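Local coordinates for flagellar basal body rod modification protein (Helicobacter pylori 26695, PDB 4ZZF) that is probably required for assembly of the flagellar hook, where it may act as a scaffolding protein, and is represented here by a truncated form containing its Ig-like domain, at residues S15-L25 and K82-I90. Numbering follows the deposited sequence.
Sequences SGANFDGNNKL and KVPKGNYKI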
ATOM      1  N   SER A  15      20.925  15.088  -7.347  1.00 43.70           N
ATOM      2  CA  SER A  15      20.670  15.562  -8.706  1.00 49.68           C
ATOM      3  C   SER A  15      21.907  15.543  -9.619  1.00 49.88           C
ATOM      4  O   SER A  15      21.804  15.841 -10.811  1.00 45.51           O
ATOM      5  CB  SER A  15      20.106  16.981  -8.659  1.00 44.84           C
ATOM      6  OG  SER A  15      21.050  17.856  -8.069  1.00 52.12           O
ATOM      7  N   GLY A  16      23.068  15.209  -9.065  1.00 48.87           N
ATOM      8  CA  GLY A  16      24.291  15.211  -9.844  1.00 47.18           C
ATOM      9  C   GLY A  16      25.069  13.919  -9.736  1.00 48.93           C
ATOM     10  O   GLY A  16      24.845  13.135  -8.832  1.00 52.46           O
ATOM     11  N   ALA A  17      25.977  13.696 -10.675  1.00 48.37           N
ATOM     12  CA  ALA A  17      26.888  12.565 -10.621  1.00 52.25           C
ATOM     13  C   ALA A  17      28.333  13.062 -10.625  1.00 54.86           C
ATOM     14  O   ALA A  17      28.619  14.164 -11.103  1.00 53.70           O
ATOM     15  CB  ALA A  17      26.653  11.629 -11.787  1.00 49.35           C
ATOM     16  N   ASN A  18      29.249  12.253 -10.112  1.00 55.03           N
ATOM     17  CA  ASN A  18      30.645  12.671 -10.056  1.00 56.17           C
ATOM     18  C   ASN A  18      31.467  12.233 -11.258  1.00 52.39           C
ATOM     19  O   ASN A  18      31.499  11.052 -11.599  1.00 54.52           O
ATOM     20  CB  ASN A  18      31.310  12.151  -8.791  1.00 60.26           C
ATOM     21  CG  ASN A  18      32.776  12.522  -8.725  1.00 60.50           C
ATOM     22  OD1 ASN A  18      33.651  11.703  -9.031  1.00 63.98           O
ATOM     23  ND2 ASN A  18      33.057  13.768  -8.354  1.00 55.36           N
ATOM     24  N   PHE A  19      32.125  13.195 -11.895  1.00 48.85           N
ATOM     25  CA  PHE A  19      33.106  12.887 -12.932  1.00 58.75           C
ATOM     26  C   PHE A  19      34.509  13.049 -12.363  1.00 56.36           C
ATOM     27  O   PHE A  19      34.845  14.118 -11.852  1.00 55.20           O
ATOM     28  CB  PHE A  19      32.914  13.792 -14.144  1.00 54.50           C
ATOM     29  CG  PHE A  19      33.935  13.585 -15.223  1.00 57.68           C
ATOM     30  CD1 PHE A  19      34.127  12.333 -15.778  1.00 58.23           C
ATOM     31  CD2 PHE A  19      34.679  14.649 -15.703  1.00 56.32           C
ATOM     32  CE1 PHE A  19      35.055  12.142 -16.783  1.00 61.06           C
ATOM     33  CE2 PHE A  19      35.604  14.465 -16.702  1.00 58.29           C
ATOM     34  CZ  PHE A  19      35.795  13.209 -17.246  1.00 61.28           C
ATOM     35  N   ASP A  20      35.322  11.996 -12.447  1.00 58.81           N
ATOM     36  CA  ASP A  20      36.638  12.014 -11.797  1.00 63.94           C
ATOM     37  C   ASP A  20      37.697  12.766 -12.605  1.00 67.43           C
ATOM     38  O   ASP A  20      38.734  13.144 -12.063  1.00 68.53           O
ATOM     39  CB  ASP A  20      37.133  10.584 -11.496  1.00 63.97           C
ATOM     40  CG  ASP A  20      37.335   9.732 -12.749  1.00 65.66           C
ATOM     41  OD1 ASP A  20      37.710  10.273 -13.814  1.00 67.16           O
ATOM     42  OD2 ASP A  20      37.136   8.496 -12.653  1.00 62.72           O
ATOM     43  N   GLY A  21      37.442  12.967 -13.896  1.00 63.36           N
ATOM     44  CA  GLY A  21      38.387  13.660 -14.750  1.00 61.91           C
ATOM     45  C   GLY A  21      38.883  12.845 -15.933  1.00 69.08           C
ATOM     46  O   GLY A  21      39.296  13.408 -16.954  1.00 70.18           O
ATOM     47  N   ASN A  22      38.847  11.521 -15.817  1.00 69.32           N
ATOM     48  CA  ASN A  22      39.267  10.687 -16.939  1.00 72.54           C
ATOM     49  C   ASN A  22      38.273   9.578 -17.305  1.00 71.68           C
ATOM     50  O   ASN A  22      37.953   9.383 -18.483  1.00 74.43           O
ATOM     51  CB  ASN A  22      40.646  10.073 -16.654  1.00 77.73           C
ATOM     52  CG  ASN A  22      41.187   9.276 -17.840  1.00 79.36           C
ATOM     53  OD1 ASN A  22      41.335   9.807 -18.949  1.00 77.57           O
ATOM     54  ND2 ASN A  22      41.484   7.996 -17.610  1.00 78.85           N
ATOM     55  N   ASN A  23      37.791   8.851 -16.303  1.00 70.25           N
ATOM     56  CA  ASN A  23      36.927   7.704 -16.554  1.00 69.83           C
ATOM     57  C   ASN A  23      35.500   8.078 -16.959  1.00 69.98           C
ATOM     58  O   ASN A  23      34.925   9.047 -16.449  1.00 63.86           O
ATOM     59  CB  ASN A  23      36.887   6.804 -15.319  1.00 71.84           C
ATOM     60  CG  ASN A  23      38.258   6.269 -14.946  1.00 79.99           C
ATOM     61  OD1 ASN A  23      39.182   6.268 -15.765  1.00 79.16           O
ATOM     62  ND2 ASN A  23      38.397   5.810 -13.704  1.00 78.53           N
ATOM     63  N   LYS A  24      34.952   7.293 -17.887  1.00 67.10           N
ATOM     64  CA  LYS A  24      33.566   7.415 -18.331  1.00 64.73           C
ATOM     65  C   LYS A  24      32.610   7.479 -17.149  1.00 63.85           C
ATOM     66  O   LYS A  24      32.912   7.008 -16.050  1.00 62.55           O
ATOM     67  CB  LYS A  24      33.181   6.227 -19.225  1.00 64.71           C
ATOM     68  CG  LYS A  24      32.436   5.134 -18.444  1.00 70.87           C
ATOM     69  CD  LYS A  24      31.862   4.017 -19.307  1.00 75.30           C
ATOM     70  CE  LYS A  24      32.838   3.525 -20.367  1.00 77.72           C
ATOM     71  NZ  LYS A  24      32.328   2.279 -21.025  1.00 75.67           N
ATOM     72  N   LEU A  25      31.444   8.055 -17.381  1.00 60.58           N
ATOM     73  CA  LEU A  25      30.435   8.076 -16.346  1.00 59.75           C
ATOM     74  C   LEU A  25      29.192   7.336 -16.809  1.00 57.81           C
ATOM     75  O   LEU A  25      28.548   7.739 -17.769  1.00 59.65           O
ATOM     76  CB  LEU A  25      30.090   9.509 -15.972  1.00 57.53           C
ATOM     77  CG  LEU A  25      29.004   9.579 -14.911  1.00 60.21           C
ATOM     78  CD1 LEU A  25      29.521   9.007 -13.589  1.00 63.92           C
ATOM     79  CD2 LEU A  25      28.560  11.011 -14.764  1.00 58.27           C
ATOM     80  N   LYS A  82      38.019  17.175 -22.471  1.00 67.91           N
ATOM     81  CA  LYS A  82      37.633  16.637 -21.167  1.00 63.75           C
ATOM     82  C   LYS A  82      37.538  17.739 -20.120  1.00 64.64           C
ATOM     83  O   LYS A  82      38.490  18.485 -19.900  1.00 65.76           O
ATOM     84  CB  LYS A  82      38.601  15.541 -20.709  1.00 65.57           C
ATOM     85  CG  LYS A  82      38.436  14.246 -21.504  1.00 68.40           C
ATOM     86  CD  LYS A  82      38.691  13.009 -20.655  1.00 70.92           C
ATOM     87  CE  LYS A  82      38.367  11.740 -21.443  1.00 70.87           C
ATOM     88  NZ  LYS A  82      38.550  10.494 -20.637  1.00 78.74           N
ATOM     89  N   VAL A  83      36.370  17.821 -19.483  1.00 61.08           N
ATOM     90  CA  VAL A  83      36.029  18.900 -18.555  1.00 59.00           C
ATOM     91  C   VAL A  83      36.610  18.688 -17.154  1.00 60.76           C
ATOM     92  O   VAL A  83      37.021  17.573 -16.818  1.00 58.49           O
ATOM     93  CB  VAL A  83      34.513  19.033 -18.450  1.00 61.83           C
ATOM     94  CG1 VAL A  83      33.917  19.313 -19.835  1.00 62.57           C
ATOM     95  CG2 VAL A  83      33.929  17.758 -17.839  1.00 61.98           C
ATOM     96  N   PRO A  84      36.659  19.757 -16.332  1.00 56.60           N
ATOM     97  CA  PRO A  84      37.192  19.592 -14.970  1.00 63.17           C
ATOM     98  C   PRO A  84      36.432  18.551 -14.145  1.00 64.62           C
ATOM     99  O   PRO A  84      35.226  18.373 -14.322  1.00 61.20           O
ATOM    100  CB  PRO A  84      37.047  20.994 -14.348  1.00 58.85           C
ATOM    101  CG  PRO A  84      36.184  21.769 -15.287  1.00 61.70           C
ATOM    102  CD  PRO A  84      36.383  21.168 -16.641  1.00 58.66           C
ATOM    103  N   LYS A  85      37.151  17.852 -13.272  1.00 63.40           N
ATOM    104  CA  LYS A  85      36.525  16.856 -12.422  1.00 61.70           C
ATOM    105  C   LYS A  85      35.535  17.554 -11.504  1.00 58.99           C
ATOM    106  O   LYS A  85      35.668  18.744 -11.222  1.00 58.55           O
ATOM    107  CB  LYS A  85      37.566  16.077 -11.607  1.00 60.87           C
ATOM    108  CG  LYS A  85      38.253  16.869 -10.496  1.00 61.86           C
ATOM    109  CD  LYS A  85      39.380  16.056  -9.828  1.00 62.94           C
ATOM    110  CE  LYS A  85      38.898  15.300  -8.590  1.00 63.70           C
ATOM    111  NZ  LYS A  85      40.012  14.603  -7.848  1.00 63.26           N
ATOM    112  N   GLY A  86      34.531  16.814 -11.051  1.00 56.91           N
ATOM    113  CA  GLY A  86      33.563  17.364 -10.124  1.00 57.45           C
ATOM    114  C   GLY A  86      32.174  16.806 -10.307  1.00 53.63           C
ATOM    115  O   GLY A  86      31.983  15.795 -10.996  1.00 51.10           O
ATOM    116  N   ASN A  87      31.212  17.462  -9.669  1.00 55.92           N
ATOM    117  CA  ASN A  87      29.819  17.070  -9.779  1.00 57.95           C
ATOM    118  C   ASN A  87      29.116  17.718 -10.960  1.00 51.93           C
ATOM    119  O   ASN A  87      29.100  18.941 -11.099  1.00 49.07           O
ATOM    120  CB  ASN A  87      29.048  17.415  -8.511  1.00 55.87           C
ATOM    121  CG  ASN A  87      28.320  16.217  -7.937  1.00 66.84           C
ATOM    122  OD1 ASN A  87      28.843  15.101  -7.957  1.00 70.05           O
ATOM    123  ND2 ASN A  87      27.054  16.416  -7.545  1.00 64.10           N
ATOM    124  N   TYR A  88      28.523  16.883 -11.799  1.00 48.89           N
ATOM    125  CA  TYR A  88      27.720  17.358 -12.918  1.00 46.47           C
ATOM    126  C   TYR A  88      26.244  16.991 -12.779  1.00 45.20           C
ATOM    127  O   TYR A  88      25.895  15.827 -12.556  1.00 44.84           O
ATOM    128  CB  TYR A  88      28.295  16.807 -14.212  1.00 45.49           C
ATOM    129  CG  TYR A  88      29.575  17.502 -14.559  1.00 48.00           C
ATOM    130  CD1 TYR A  88      30.782  17.117 -13.975  1.00 48.75           C
ATOM    131  CD2 TYR A  88      29.578  18.573 -15.437  1.00 48.78           C
ATOM    132  CE1 TYR A  88      31.964  17.769 -14.284  1.00 54.98           C
ATOM    133  CE2 TYR A  88      30.746  19.235 -15.751  1.00 53.64           C
ATOM    134  CZ  TYR A  88      31.936  18.832 -15.177  1.00 58.97           C
ATOM    135  OH  TYR A  88      33.088  19.507 -15.500  1.00 62.96           O
ATOM    136  N   LYS A  89      25.388  17.998 -12.900  1.00 41.92           N
ATOM    137  CA  LYS A  89      23.936  17.804 -12.923  1.00 45.06           C
ATOM    138  C   LYS A  89      23.475  17.286 -14.281  1.00 45.41           C
ATOM    139  O   LYS A  89      23.806  17.860 -15.324  1.00 42.12           O
ATOM    140  CB  LYS A  89      23.204  19.113 -12.605  1.00 44.10           C
ATOM    141  CG  LYS A  89      23.609  19.742 -11.295  1.00 51.73           C
ATOM    142  CD  LYS A  89      23.004  21.127 -11.134  1.00 54.49           C
ATOM    143  CE  LYS A  89      23.512  21.814  -9.867  1.00 65.23           C
ATOM    144  NZ  LYS A  89      22.810  23.107  -9.591  1.00 67.10           N
ATOM    145  N   ILE A  90      22.703  16.208 -14.267  1.00 41.11           N
ATOM    146  CA  ILE A  90      22.205  15.617 -15.498  1.00 41.57           C
ATOM    147  C   ILE A  90      20.677  15.643 -15.516  1.00 43.62           C
ATOM    148  O   ILE A  90      20.026  15.172 -14.571  1.00 39.39           O
ATOM    149  CB  ILE A  90      22.708  14.177 -15.672  1.00 39.63           C
ATOM    150  CG1 ILE A  90      24.240  14.156 -15.663  1.00 43.73           C
ATOM    151  CG2 ILE A  90      22.171  13.588 -16.964  1.00 39.02           C
ATOM    152  CD1 ILE A  90      24.839  12.779 -15.794  1.00 42.53           C
TER
HETATM  153  O   HOH W   1      19.751  16.790 -12.224  1.00 51.15           O
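A17 and Y88 exchange backbone hydrogen bonds in both directions, and F19 and G86 do the same, all four at 2.8 Å between N and O. They join strand 16-19 to the start of strand 86-94 as an antiparallel pair in the Ig-like domain of FlgD; the other partners of strand 86-94 are strands 43-47 and 104-107. N18 faces N87 in the non-hydrogen-bonded pair between them, and G16 faces K89 in another just beyond A17 and Y88. Past G16 the pairing gives way to a water that donates to both S15 O and I90 O. At the other end, K82 reaches over to the turn after F19, its NZ modelled 2.5 Å from N22 O, so short that the exact length is doubtful, with a weak bond to N22 OD1. In that turn D20 OD1 accepts from N22 N at 2.6 Å, an Asx turn, and also from N23 N, which extends it to an Asx motif.

F19 and Y88 lie on the same face of the sheet as A17, and both rings meet W73. With CG anti to the backbone N (chi1 177°), the F19 ring extends to V83, where CD2 is 3.8 Å from V83 CG2 and V83 O meets the ring edge in plane. G21 N sits over the centre of one ring face. The Y88 ring passes beside F19, its CD1 4.0 Å from F19 CB, and its OH donates to P84 O at 2.7 Å, on a lone pair.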